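Local coordinates for mandelate racemase/muconate lactonizing protein (PDB 3V5C), which probably catalyses the dehydration of galacturonate as a magnesium-dependent member of the enolase superfamily, at residues Ile204-Asn209 with Tyr230-Ala235; Leu216-Leu221 with Glu244-Trp249; Glu238-Tyr243 with Arg276-Val281. The protein carries 1 engineered substitution. All coordinates share one frame; numbering follows the deposited sequence. Where two conformers were deposited one is given.

Contact 1. Residues Ile204-Asn209 with Tyr230-Ala235. Engineered in segment 230-235: Ala234 (natural residue Glu).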
loop_
_atom_site.group_PDB
_atom_site.type_symbol
_atom_site.label_atom_id
_atom_site.label_comp_id
_atom_site.label_asym_id
_atom_site.label_seq_id
_atom_site.Cartn_x
_atom_site.Cartn_y
_atom_site.Cartn_z
ATOM N N ILE A 204 -17.174 -0.177 -0.235
ATOM C CA ILE A 204 -16.839 0.173 -1.604
ATOM C C ILE A 204 -16.091 1.495 -1.611
ATOM O O ILE A 204 -16.532 2.462 -0.998
ATOM C CB ILE A 204 -18.122 0.346 -2.442
ATOM C CG1 ILE A 204 -18.907 -0.965 -2.471
ATOM C CG2 ILE A 204 -17.794 0.827 -3.847
ATOM C CD1 ILE A 204 -18.147 -2.096 -3.104
ATOM N N MET A 205 -14.947 1.524 -2.289
ATOM C CA MET A 205 -14.185 2.755 -2.466
ATOM C C MET A 205 -14.074 3.069 -3.954
ATOM O O MET A 205 -14.078 2.158 -4.783
ATOM C CB MET A 205 -12.785 2.619 -1.853
ATOM C CG MET A 205 -12.758 2.462 -0.336
ATOM S SD MET A 205 -13.300 0.843 0.258
ATOM C CE MET A 205 -11.998 -0.219 -0.344
ATOM N N ILE A 206 -13.985 4.351 -4.301
ATOM C CA ILE A 206 -13.754 4.723 -5.686
ATOM C C ILE A 206 -12.516 5.599 -5.851
ATOM O O ILE A 206 -12.226 6.427 -5.009
ATOM C CB ILE A 206 -15.003 5.344 -6.357
ATOM C CG1 ILE A 206 -15.410 6.663 -5.696
ATOM C CG2 ILE A 206 -16.177 4.341 -6.323
ATOM C CD1 ILE A 206 -16.607 7.342 -6.420
ATOM N N ASP A 207 -11.792 5.402 -6.949
ATOM C CA ASP A 207 -10.509 6.053 -7.176
ATOM C C ASP A 207 -10.539 6.582 -8.595
ATOM O O ASP A 207 -10.587 5.792 -9.540
ATOM C CB ASP A 207 -9.378 5.027 -6.952
ATOM C CG ASP A 207 -7.979 5.548 -7.296
ATOM O OD1 ASP A 207 -7.789 6.758 -7.561
ATOM O OD2 ASP A 207 -7.032 4.718 -7.245
ATOM N N ALA A 208 -10.506 7.910 -8.736
ATOM C CA ALA A 208 -10.591 8.551 -10.052
ATOM C C ALA A 208 -9.234 8.825 -10.694
ATOM O O ALA A 208 -9.176 9.249 -11.839
ATOM C CB ALA A 208 -11.396 9.848 -9.979
ATOM N N ASN A 209 -8.142 8.549 -9.976
ATOM C CA ASN A 209 -6.820 8.930 -10.457
ATOM C C ASN A 209 -6.837 10.342 -11.036
ATOM O O ASN A 209 -6.262 10.607 -12.095
ATOM C CB ASN A 209 -6.269 7.910 -11.456
ATOM C CG ASN A 209 -5.858 6.636 -10.785
ATOM O OD1 ASN A 209 -6.592 5.655 -10.801
ATOM N ND2 ASN A 209 -4.669 6.645 -10.151
ATOM N N TYR A 230 -17.642 4.115 0.868
ATOM C CA TYR A 230 -16.805 4.307 2.038
ATOM C C TYR A 230 -15.868 5.498 1.875
ATOM O O TYR A 230 -15.790 6.349 2.755
ATOM C CB TYR A 230 -16.024 3.032 2.353
ATOM C CG TYR A 230 -15.284 3.102 3.667
ATOM C CD1 TYR A 230 -15.976 3.090 4.866
ATOM C CD2 TYR A 230 -13.908 3.192 3.707
ATOM C CE1 TYR A 230 -15.310 3.173 6.069
ATOM C CE2 TYR A 230 -13.233 3.272 4.905
ATOM C CZ TYR A 230 -13.945 3.262 6.081
ATOM O OH TYR A 230 -13.286 3.321 7.285
ATOM N N TRP A 231 -15.111 5.531 0.776
ATOM C CA TRP A 231 -14.348 6.735 0.467
ATOM C C TRP A 231 -14.198 7.030 -1.015
ATOM O O TRP A 231 -14.396 6.150 -1.877
ATOM C CB TRP A 231 -12.986 6.726 1.167
ATOM C CG TRP A 231 -11.837 5.926 0.572
ATOM C CD1 TRP A 231 -11.401 5.898 -0.731
ATOM C CD2 TRP A 231 -10.902 5.135 1.317
ATOM N NE1 TRP A 231 -10.280 5.103 -0.837
ATOM C CE2 TRP A 231 -9.952 4.631 0.405
ATOM C CE3 TRP A 231 -10.799 4.781 2.668
ATOM C CZ2 TRP A 231 -8.908 3.767 0.800
ATOM C CZ3 TRP A 231 -9.748 3.935 3.064
ATOM C CH2 TRP A 231 -8.822 3.451 2.133
ATOM N N LEU A 232 -13.893 8.297 -1.269
ATOM C CA LEU A 232 -13.574 8.825 -2.581
ATOM C C LEU A 232 -12.115 9.235 -2.605
ATOM O O LEU A 232 -11.705 10.145 -1.876
ATOM C CB LEU A 232 -14.438 10.059 -2.841
ATOM C CG LEU A 232 -14.040 10.952 -4.017
ATOM C CD1 LEU A 232 -14.299 10.245 -5.321
ATOM C CD2 LEU A 232 -14.805 12.269 -3.974
ATOM N N GLU A 233 -11.347 8.581 -3.463
ATOM C CA GLU A 233 -9.906 8.773 -3.547
ATOM C C GLU A 233 -9.524 9.490 -4.837
ATOM O O GLU A 233 -10.008 9.156 -5.934
ATOM C CB GLU A 233 -9.235 7.392 -3.450
ATOM C CG GLU A 233 -7.827 7.250 -3.961
ATOM C CD GLU A 233 -7.223 5.914 -3.530
ATOM O OE1 GLU A 233 -7.896 5.198 -2.780
ATOM O OE2 GLU A 233 -6.087 5.615 -3.935
ATOM N N ALA A 234 -8.659 10.496 -4.700
ATOM C CA ALA A 234 -8.077 11.145 -5.867
ATOM C C ALA A 234 -9.118 11.605 -6.883
ATOM O O ALA A 234 -8.980 11.345 -8.068
ATOM C CB ALA A 234 -7.046 10.235 -6.519
ATOM N N ALA A 235 -10.157 12.296 -6.418
ATOM C CA ALA A 235 -11.170 12.816 -7.333
ATOM C C ALA A 235 -10.547 13.748 -8.370
ATOM O O ALA A 235 -10.855 13.683 -9.576
ATOM C CB ALA A 235 -12.268 13.525 -6.554
#
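Met205 lays its CG on the flat of the Trp231 indole, 3.5 Å from the centroid of the five-membered ring of Trp231 and almost on the ring normal. With the methionine chain bent at chi2 (73°) and chi3 (67°) in the conformer given here, its sulfur turns back beside Tyr230, where SD of Met205 lies 4.1 Å from Tyr230 CB and oblique to the phenol ring. Across the sheet, Ile206 CG1 rests against Leu232 CD1 at 3.8 Å, and helix 214-223 covers this leucine through Thr217 and Leu221. Four backbone bonds hold the strands in parallel register, among them Glu233 N to Ile206 O at 2.8 Å.

On the Met205 face the carboxylates of Asp207 and Glu233 stack, their planes 23° apart, with Asp207 OD2 and Glu233 OE2 3.6 Å from each other. Lys170 pairs with Asp207 and Lys168 with Glu233, which probably offsets the like charges; Glu233 OE1 also takes bonds from Trp231 NE1 and Gln283. Beyond the strand, the engineered Ala234 brings CB to 3.7 Å from Asp207 OD1. Parallel neighbours joined through a helix form a beta-alpha-beta unit of the enolase-type barrel, its C-terminal strand ends facing the magnesium site.

Contact 2. Residues Leu216-Leu221 with Glu244-Trp249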
loop_
_atom_site.group_PDB
_atom_site.type_symbol
_atom_site.label_atom_id
_atom_site.label_comp_id
_atom_site.label_asym_id
_atom_site.label_seq_id
_atom_site.Cartn_x
_atom_site.Cartn_y
_atom_site.Cartn_z
ATOM N N LEU A 216 -17.979 17.112 -11.815
ATOM C CA LEU A 216 -18.086 15.699 -12.192
ATOM C C LEU A 216 -18.197 14.843 -10.947
ATOM O O LEU A 216 -18.973 13.884 -10.900
ATOM C CB LEU A 216 -16.887 15.240 -13.010
ATOM C CG LEU A 216 -16.944 15.559 -14.492
ATOM C CD1 LEU A 216 -15.563 15.379 -15.129
ATOM C CD2 LEU A 216 -17.999 14.684 -15.195
ATOM N N THR A 217 -17.403 15.194 -9.936
ATOM C CA THR A 217 -17.393 14.458 -8.683
ATOM C C THR A 217 -18.753 14.502 -8.027
ATOM O O THR A 217 -19.266 13.471 -7.600
ATOM C CB THR A 217 -16.322 15.019 -7.739
ATOM O OG1 THR A 217 -15.045 14.862 -8.375
ATOM C CG2 THR A 217 -16.339 14.257 -6.416
ATOM N N LYS A 218 -19.349 15.690 -7.969
ATOM C CA LYS A 218 -20.665 15.829 -7.370
ATOM C C LYS A 218 -21.721 15.070 -8.173
ATOM O O LYS A 218 -22.664 14.523 -7.591
ATOM C CB LYS A 218 -21.043 17.311 -7.265
ATOM C CG LYS A 218 -20.213 18.049 -6.220
ATOM C CD LYS A 218 -20.580 19.534 -6.232
ATOM C CE LYS A 218 -19.873 20.256 -5.098
ATOM N NZ LYS A 218 -20.175 21.724 -5.136
ATOM N N GLU A 219 -21.566 15.042 -9.494
ATOM C CA GLU A 219 -22.538 14.329 -10.326
ATOM C C GLU A 219 -22.492 12.843 -10.020
ATOM O O GLU A 219 -23.536 12.195 -9.881
ATOM C CB GLU A 219 -22.287 14.557 -11.805
ATOM C CG GLU A 219 -23.125 13.689 -12.703
ATOM C CD GLU A 219 -23.208 14.226 -14.116
ATOM O OE1 GLU A 219 -23.012 15.452 -14.312
ATOM O OE2 GLU A 219 -23.471 13.415 -15.031
ATOM N N VAL A 220 -21.282 12.304 -9.910
ATOM C CA VAL A 220 -21.120 10.890 -9.614
ATOM C C VAL A 220 -21.597 10.532 -8.199
ATOM O O VAL A 220 -22.317 9.542 -8.003
ATOM C CB VAL A 220 -19.671 10.496 -9.799
ATOM C CG1 VAL A 220 -19.422 9.110 -9.245
ATOM C CG2 VAL A 220 -19.292 10.594 -11.276
ATOM N N LEU A 221 -21.213 11.339 -7.214
ATOM C CA LEU A 221 -21.618 11.098 -5.834
ATOM C C LEU A 221 -23.135 11.175 -5.673
ATOM O O LEU A 221 -23.717 10.363 -4.947
ATOM C CB LEU A 221 -20.938 12.078 -4.879
ATOM C CG LEU A 221 -19.431 11.887 -4.737
ATOM C CD1 LEU A 221 -18.828 12.967 -3.867
ATOM C CD2 LEU A 221 -19.156 10.520 -4.144
ATOM N N GLU A 244 -12.910 21.744 0.603
ATOM C CA GLU A 244 -13.767 22.430 1.568
ATOM C C GLU A 244 -15.191 22.472 1.022
ATOM O O GLU A 244 -16.154 22.206 1.743
ATOM C CB GLU A 244 -13.279 23.861 1.828
ATOM C CG GLU A 244 -14.104 24.577 2.873
ATOM C CD GLU A 244 -13.655 26.011 3.104
ATOM O OE1 GLU A 244 -12.873 26.542 2.286
ATOM O OE2 GLU A 244 -14.102 26.611 4.098
ATOM N N ASP A 245 -15.301 22.790 -0.260
ATOM C CA ASP A 245 -16.591 22.845 -0.952
ATOM C C ASP A 245 -17.256 21.465 -0.955
ATOM O O ASP A 245 -18.395 21.327 -0.514
ATOM C CB ASP A 245 -16.396 23.415 -2.374
ATOM C CG ASP A 245 -17.689 23.461 -3.198
ATOM O OD1 ASP A 245 -18.493 22.519 -3.109
ATOM O OD2 ASP A 245 -17.887 24.431 -3.978
ATOM N N LEU A 246 -16.529 20.443 -1.404
ATOM C CA LEU A 246 -17.069 19.088 -1.463
ATOM C C LEU A 246 -17.553 18.611 -0.095
ATOM O O LEU A 246 -18.632 18.039 0.028
ATOM C CB LEU A 246 -16.013 18.124 -1.999
ATOM C CG LEU A 246 -16.492 16.691 -2.252
ATOM C CD1 LEU A 246 -17.696 16.725 -3.166
ATOM C CD2 LEU A 246 -15.382 15.896 -2.892
ATOM N N LYS A 247 -16.747 18.845 0.933
ATOM C CA LYS A 247 -17.126 18.445 2.281
ATOM C C LYS A 247 -18.423 19.095 2.747
ATOM O O LYS A 247 -19.269 18.442 3.354
ATOM C CB LYS A 247 -15.996 18.766 3.251
ATOM C CG LYS A 247 -14.855 17.792 3.167
ATOM C CD LYS A 247 -15.283 16.463 3.708
ATOM C CE LYS A 247 -14.108 15.722 4.308
ATOM N NZ LYS A 247 -14.493 15.123 5.616
ATOM N N GLU A 248 -18.570 20.384 2.465
ATOM C CA GLU A 248 -19.780 21.110 2.850
ATOM C C GLU A 248 -20.981 20.561 2.093
ATOM O O GLU A 248 -22.056 20.382 2.655
ATOM C CB GLU A 248 -19.594 22.603 2.592
ATOM C CG GLU A 248 -20.840 23.449 2.719
ATOM C CD GLU A 248 -20.512 24.932 2.664
ATOM O OE1 GLU A 248 -19.387 25.304 3.065
ATOM O OE2 GLU A 248 -21.368 25.722 2.213
ATOM N N TRP A 249 -20.782 20.284 0.808
ATOM C CA TRP A 249 -21.812 19.719 -0.048
ATOM C C TRP A 249 -22.242 18.338 0.470
ATOM O O TRP A 249 -23.430 18.061 0.588
ATOM C CB TRP A 249 -21.256 19.625 -1.471
ATOM C CG TRP A 249 -22.206 19.123 -2.528
ATOM C CD1 TRP A 249 -23.061 19.866 -3.290
ATOM C CD2 TRP A 249 -22.330 17.776 -2.986
ATOM N NE1 TRP A 249 -23.741 19.053 -4.174
ATOM C CE2 TRP A 249 -23.306 17.765 -4.007
ATOM C CE3 TRP A 249 -21.712 16.570 -2.627
ATOM C CZ2 TRP A 249 -23.671 16.603 -4.675
ATOM C CZ3 TRP A 249 -22.090 15.409 -3.287
ATOM C CH2 TRP A 249 -23.060 15.436 -4.298
#
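Lys218 reaches from helix 216-221 across the indole of Trp249 to the carboxylate of Asp245, and every carbon of its side chain finds a partner on the way. CB of Lys218 starts the path beside the six-membered ring, 3.8 Å from Trp249 CZ2. CG follows over the middle of the indole, where Trp249 CE2 and CD2 are its nearest ring atoms; to one side of Lys218 CG, Leu246 CD1 lies 4.2 Å away. Next, CD of Lys218 stands above the five-membered ring of Trp249, almost on its normal, in a CH-pi contact with the centroid 3.8 Å away. CE of Lys218 continues over the same face to Trp249 CG at 3.7 Å and already borders Asp245 OD1. The ammonium at the tip closes a salt bridge, Lys218 NZ to Asp245 OD1 at 2.8 Å, meeting the oxygen on its syn side and 22° out of the carboxylate plane. A chain extended all the way beyond CG gives the lysine the span for this.

The two helices are successive outer helices of the barrel, running nearly parallel at 23° with their axes 11.4 Å apart, so long side chains do the bridging. Trp249 fills much of the interval: CH2 of Trp249 comes to 3.4 Å from Lys218 O, while Leu221 CB lies at the ring edge near CZ3. Deeper in, Leu246 spreads its two methyls, CD1 of Leu246 against Leu221 CD1 at 4.0 Å and CD2 against Thr217 CG2. Leu214, at the start of helix 214-223, also touches Leu246 and Asp245.

Contact 3. Residues Glu238-Tyr243 with Arg276-Val281. With MG (magnesium ion), chain E.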
loop_
_atom_site.group_PDB
_atom_site.type_symbol
_atom_site.label_atom_id
_atom_site.label_comp_id
_atom_site.label_asym_id
_atom_site.label_seq_id
_atom_site.Cartn_x
_atom_site.Cartn_y
_atom_site.Cartn_z
ATOM N N GLU A 238 -5.457 17.292 -5.249
ATOM C CA GLU A 238 -5.896 17.909 -4.011
ATOM C C GLU A 238 -5.796 19.431 -4.033
ATOM O O GLU A 238 -4.812 20.015 -4.500
ATOM C CB GLU A 238 -5.121 17.345 -2.826
ATOM C CG GLU A 238 -3.612 17.446 -2.960
ATOM C CD GLU A 238 -2.980 16.178 -3.485
ATOM O OE1 GLU A 238 -1.827 15.886 -3.110
ATOM O OE2 GLU A 238 -3.638 15.442 -4.264
ATOM N N ASP A 239 -6.836 20.058 -3.508
ATOM C CA ASP A 239 -6.961 21.509 -3.490
ATOM C C ASP A 239 -7.837 21.825 -2.282
ATOM O O ASP A 239 -8.943 21.295 -2.149
ATOM C CB ASP A 239 -7.615 21.926 -4.817
ATOM C CG ASP A 239 -7.910 23.423 -4.920
ATOM O OD1 ASP A 239 -8.349 24.048 -3.947
ATOM O OD2 ASP A 239 -7.770 23.960 -6.040
ATOM N N GLU A 240 -7.347 22.660 -1.370
ATOM C CA GLU A 240 -8.110 22.902 -0.147
ATOM C C GLU A 240 -9.492 23.510 -0.393
ATOM O O GLU A 240 -10.476 23.150 0.267
ATOM C CB GLU A 240 -7.327 23.781 0.847
ATOM C CG GLU A 240 -8.026 23.832 2.194
ATOM C CD GLU A 240 -7.317 24.663 3.258
ATOM O OE1 GLU A 240 -6.412 25.449 2.921
ATOM O OE2 GLU A 240 -7.705 24.525 4.436
ATOM N N ALA A 241 -9.555 24.465 -1.307
ATOM C CA ALA A 241 -10.806 25.129 -1.608
ATOM C C ALA A 241 -11.825 24.149 -2.164
ATOM O O ALA A 241 -12.988 24.175 -1.777
ATOM C CB ALA A 241 -10.577 26.276 -2.588
ATOM N N LEU A 242 -11.398 23.300 -3.087
ATOM C CA LEU A 242 -12.333 22.365 -3.706
ATOM C C LEU A 242 -12.819 21.328 -2.705
ATOM O O LEU A 242 -14.000 21.009 -2.665
ATOM C CB LEU A 242 -11.710 21.679 -4.915
ATOM C CG LEU A 242 -11.271 22.589 -6.054
ATOM C CD1 LEU A 242 -10.758 21.762 -7.211
ATOM C CD2 LEU A 242 -12.412 23.523 -6.506
ATOM N N TYR A 243 -11.906 20.810 -1.890
ATOM C CA TYR A 243 -12.319 19.855 -0.869
ATOM C C TYR A 243 -13.178 20.485 0.240
ATOM O O TYR A 243 -14.068 19.837 0.756
ATOM C CB TYR A 243 -11.099 19.132 -0.298
ATOM C CG TYR A 243 -10.591 17.953 -1.119
ATOM C CD1 TYR A 243 -11.453 17.144 -1.861
ATOM C CD2 TYR A 243 -9.243 17.634 -1.124
ATOM C CE1 TYR A 243 -10.967 16.045 -2.575
ATOM C CE2 TYR A 243 -8.742 16.556 -1.842
ATOM C CZ TYR A 243 -9.606 15.756 -2.551
ATOM O OH TYR A 243 -9.080 14.681 -3.224
ATOM N N ARG A 276 -7.356 20.494 8.935
ATOM C CA ARG A 276 -8.459 21.452 8.915
ATOM C C ARG A 276 -9.800 20.855 8.472
ATOM O O ARG A 276 -10.800 21.564 8.329
ATOM C CB ARG A 276 -8.102 22.694 8.089
ATOM C CG ARG A 276 -7.054 23.582 8.751
ATOM C CD ARG A 276 -7.038 24.980 8.146
ATOM N NE ARG A 276 -6.409 25.026 6.822
ATOM C CZ ARG A 276 -5.122 25.249 6.611
ATOM N NH1 ARG A 276 -4.296 25.416 7.642
ATOM N NH2 ARG A 276 -4.647 25.287 5.371
ATOM N N GLY A 277 -9.818 19.541 8.253
ATOM C CA GLY A 277 -11.056 18.833 7.989
ATOM C C GLY A 277 -11.427 18.602 6.536
ATOM O O GLY A 277 -12.517 18.117 6.257
ATOM N N ARG A 278 -10.524 18.921 5.611
ATOM C CA ARG A 278 -10.848 18.827 4.187
ATOM C C ARG A 278 -10.564 17.442 3.595
ATOM O O ARG A 278 -11.105 17.101 2.529
ATOM C CB ARG A 278 -10.089 19.895 3.380
ATOM C CG ARG A 278 -10.586 21.344 3.568
ATOM C CD ARG A 278 -10.185 21.882 4.928
ATOM N NE ARG A 278 -10.233 23.343 5.008
ATOM C CZ ARG A 278 -11.253 24.039 5.502
ATOM N NH1 ARG A 278 -12.354 23.428 5.929
ATOM N NH2 ARG A 278 -11.179 25.365 5.554
ATOM N N VAL A 279 -9.739 16.653 4.289
ATOM C CA VAL A 279 -9.320 15.331 3.816
ATOM C C VAL A 279 -9.277 14.408 5.034
ATOM O O VAL A 279 -8.834 14.828 6.105
ATOM C CB VAL A 279 -7.925 15.384 3.127
ATOM C CG1 VAL A 279 -7.411 13.985 2.820
ATOM C CG2 VAL A 279 -7.966 16.248 1.849
ATOM N N ASP A 280 -9.780 13.178 4.895
ATOM C CA ASP A 280 -9.950 12.284 6.043
ATOM C C ASP A 280 -8.926 11.159 6.129
ATOM O O ASP A 280 -8.584 10.716 7.217
ATOM C CB ASP A 280 -11.341 11.654 5.991
ATOM C CG ASP A 280 -12.424 12.698 5.924
ATOM O OD1 ASP A 280 -12.484 13.549 6.841
ATOM O OD2 ASP A 280 -13.185 12.695 4.945
ATOM N N VAL A 281 -8.458 10.694 4.972
ATOM C CA VAL A 281 -7.636 9.502 4.879
ATOM C C VAL A 281 -6.408 9.850 4.057
ATOM O O VAL A 281 -6.529 10.374 2.954
ATOM C CB VAL A 281 -8.387 8.379 4.134
ATOM C CG1 VAL A 281 -7.501 7.158 3.978
ATOM C CG2 VAL A 281 -9.681 8.011 4.861
HETATM MG MG MG E . -3.707 13.403 -4.841
HETATM O O HOH W 1 -1.874 13.169 -3.713
HETATM O O HOH W 2 -8.959 27.272 6.056
HETATM O O HOH W 3 -5.530 13.813 -5.848
HETATM O O HOH W 4 -2.619 13.815 -6.665
HETATM O O HOH W 5 -3.689 11.319 -5.234
#
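Glu240 is held by two arginines of the loop, Arg276 and Arg278. Arg276 takes its carboxylate side-on: Arg276 NE bonds to Glu240 OE2 at 2.8 Å and Arg276 NH2 to Glu240 OE1 at 3.0 Å, although the two planar groups are twisted 33° apart. Arg278 comes to the anti side of the same OE2, its NE also 2.8 Å from Glu240 OE2 and its guanidinium turned 65° from the carboxylate. Three bonds therefore fix the rotation of the glutamate, which an extended chain beyond CG carries out to the loop. Replacing Glu240 by an alanine is likely to deprive both guanidinium groups of their shared anion and let that of Arg278 turn more freely, while Arg276 keeps its bridge to Glu272.

Nearer the barrel, Tyr243 CB packs 3.9 Å from Arg278 CB, and the ring carbon CD2 of Tyr243 meets Val279 CG2 at 3.5 Å. The phenol hydroxyl goes on to hydrogen-bond Asp261, a magnesium ligand. Asp239 caps the helix through OD1, and just before it Glu238 OE2 binds magnesium at 2.1 Å. Asp261 and four waters share that ion, in a magnesium site at the C-terminal mouth of the barrel, where enolase superfamily members place their metal.

All three contacts lie in the enolase-type barrel domain, on the same side of the chain's centre. Contact 1 is in the wall of parallel strands, contact 2 in the helical layer outside it, their centres about 12 Å apart; Leu232 of the former packs against Thr217, Leu221 and Leu246 of the latter. Contact 3 has its centre about 11 Å from that of contact 2, sharing helix 240-253, and the salt bridge between Lys247 and Asp280 joins them. Along the chain the segments of contact 2 alternate with those of both others, whereas contact 1 closes before contact 3 opens. Contacts 1 and 3 lie near the magnesium end of the barrel, while contact 2 packs the helices outside it.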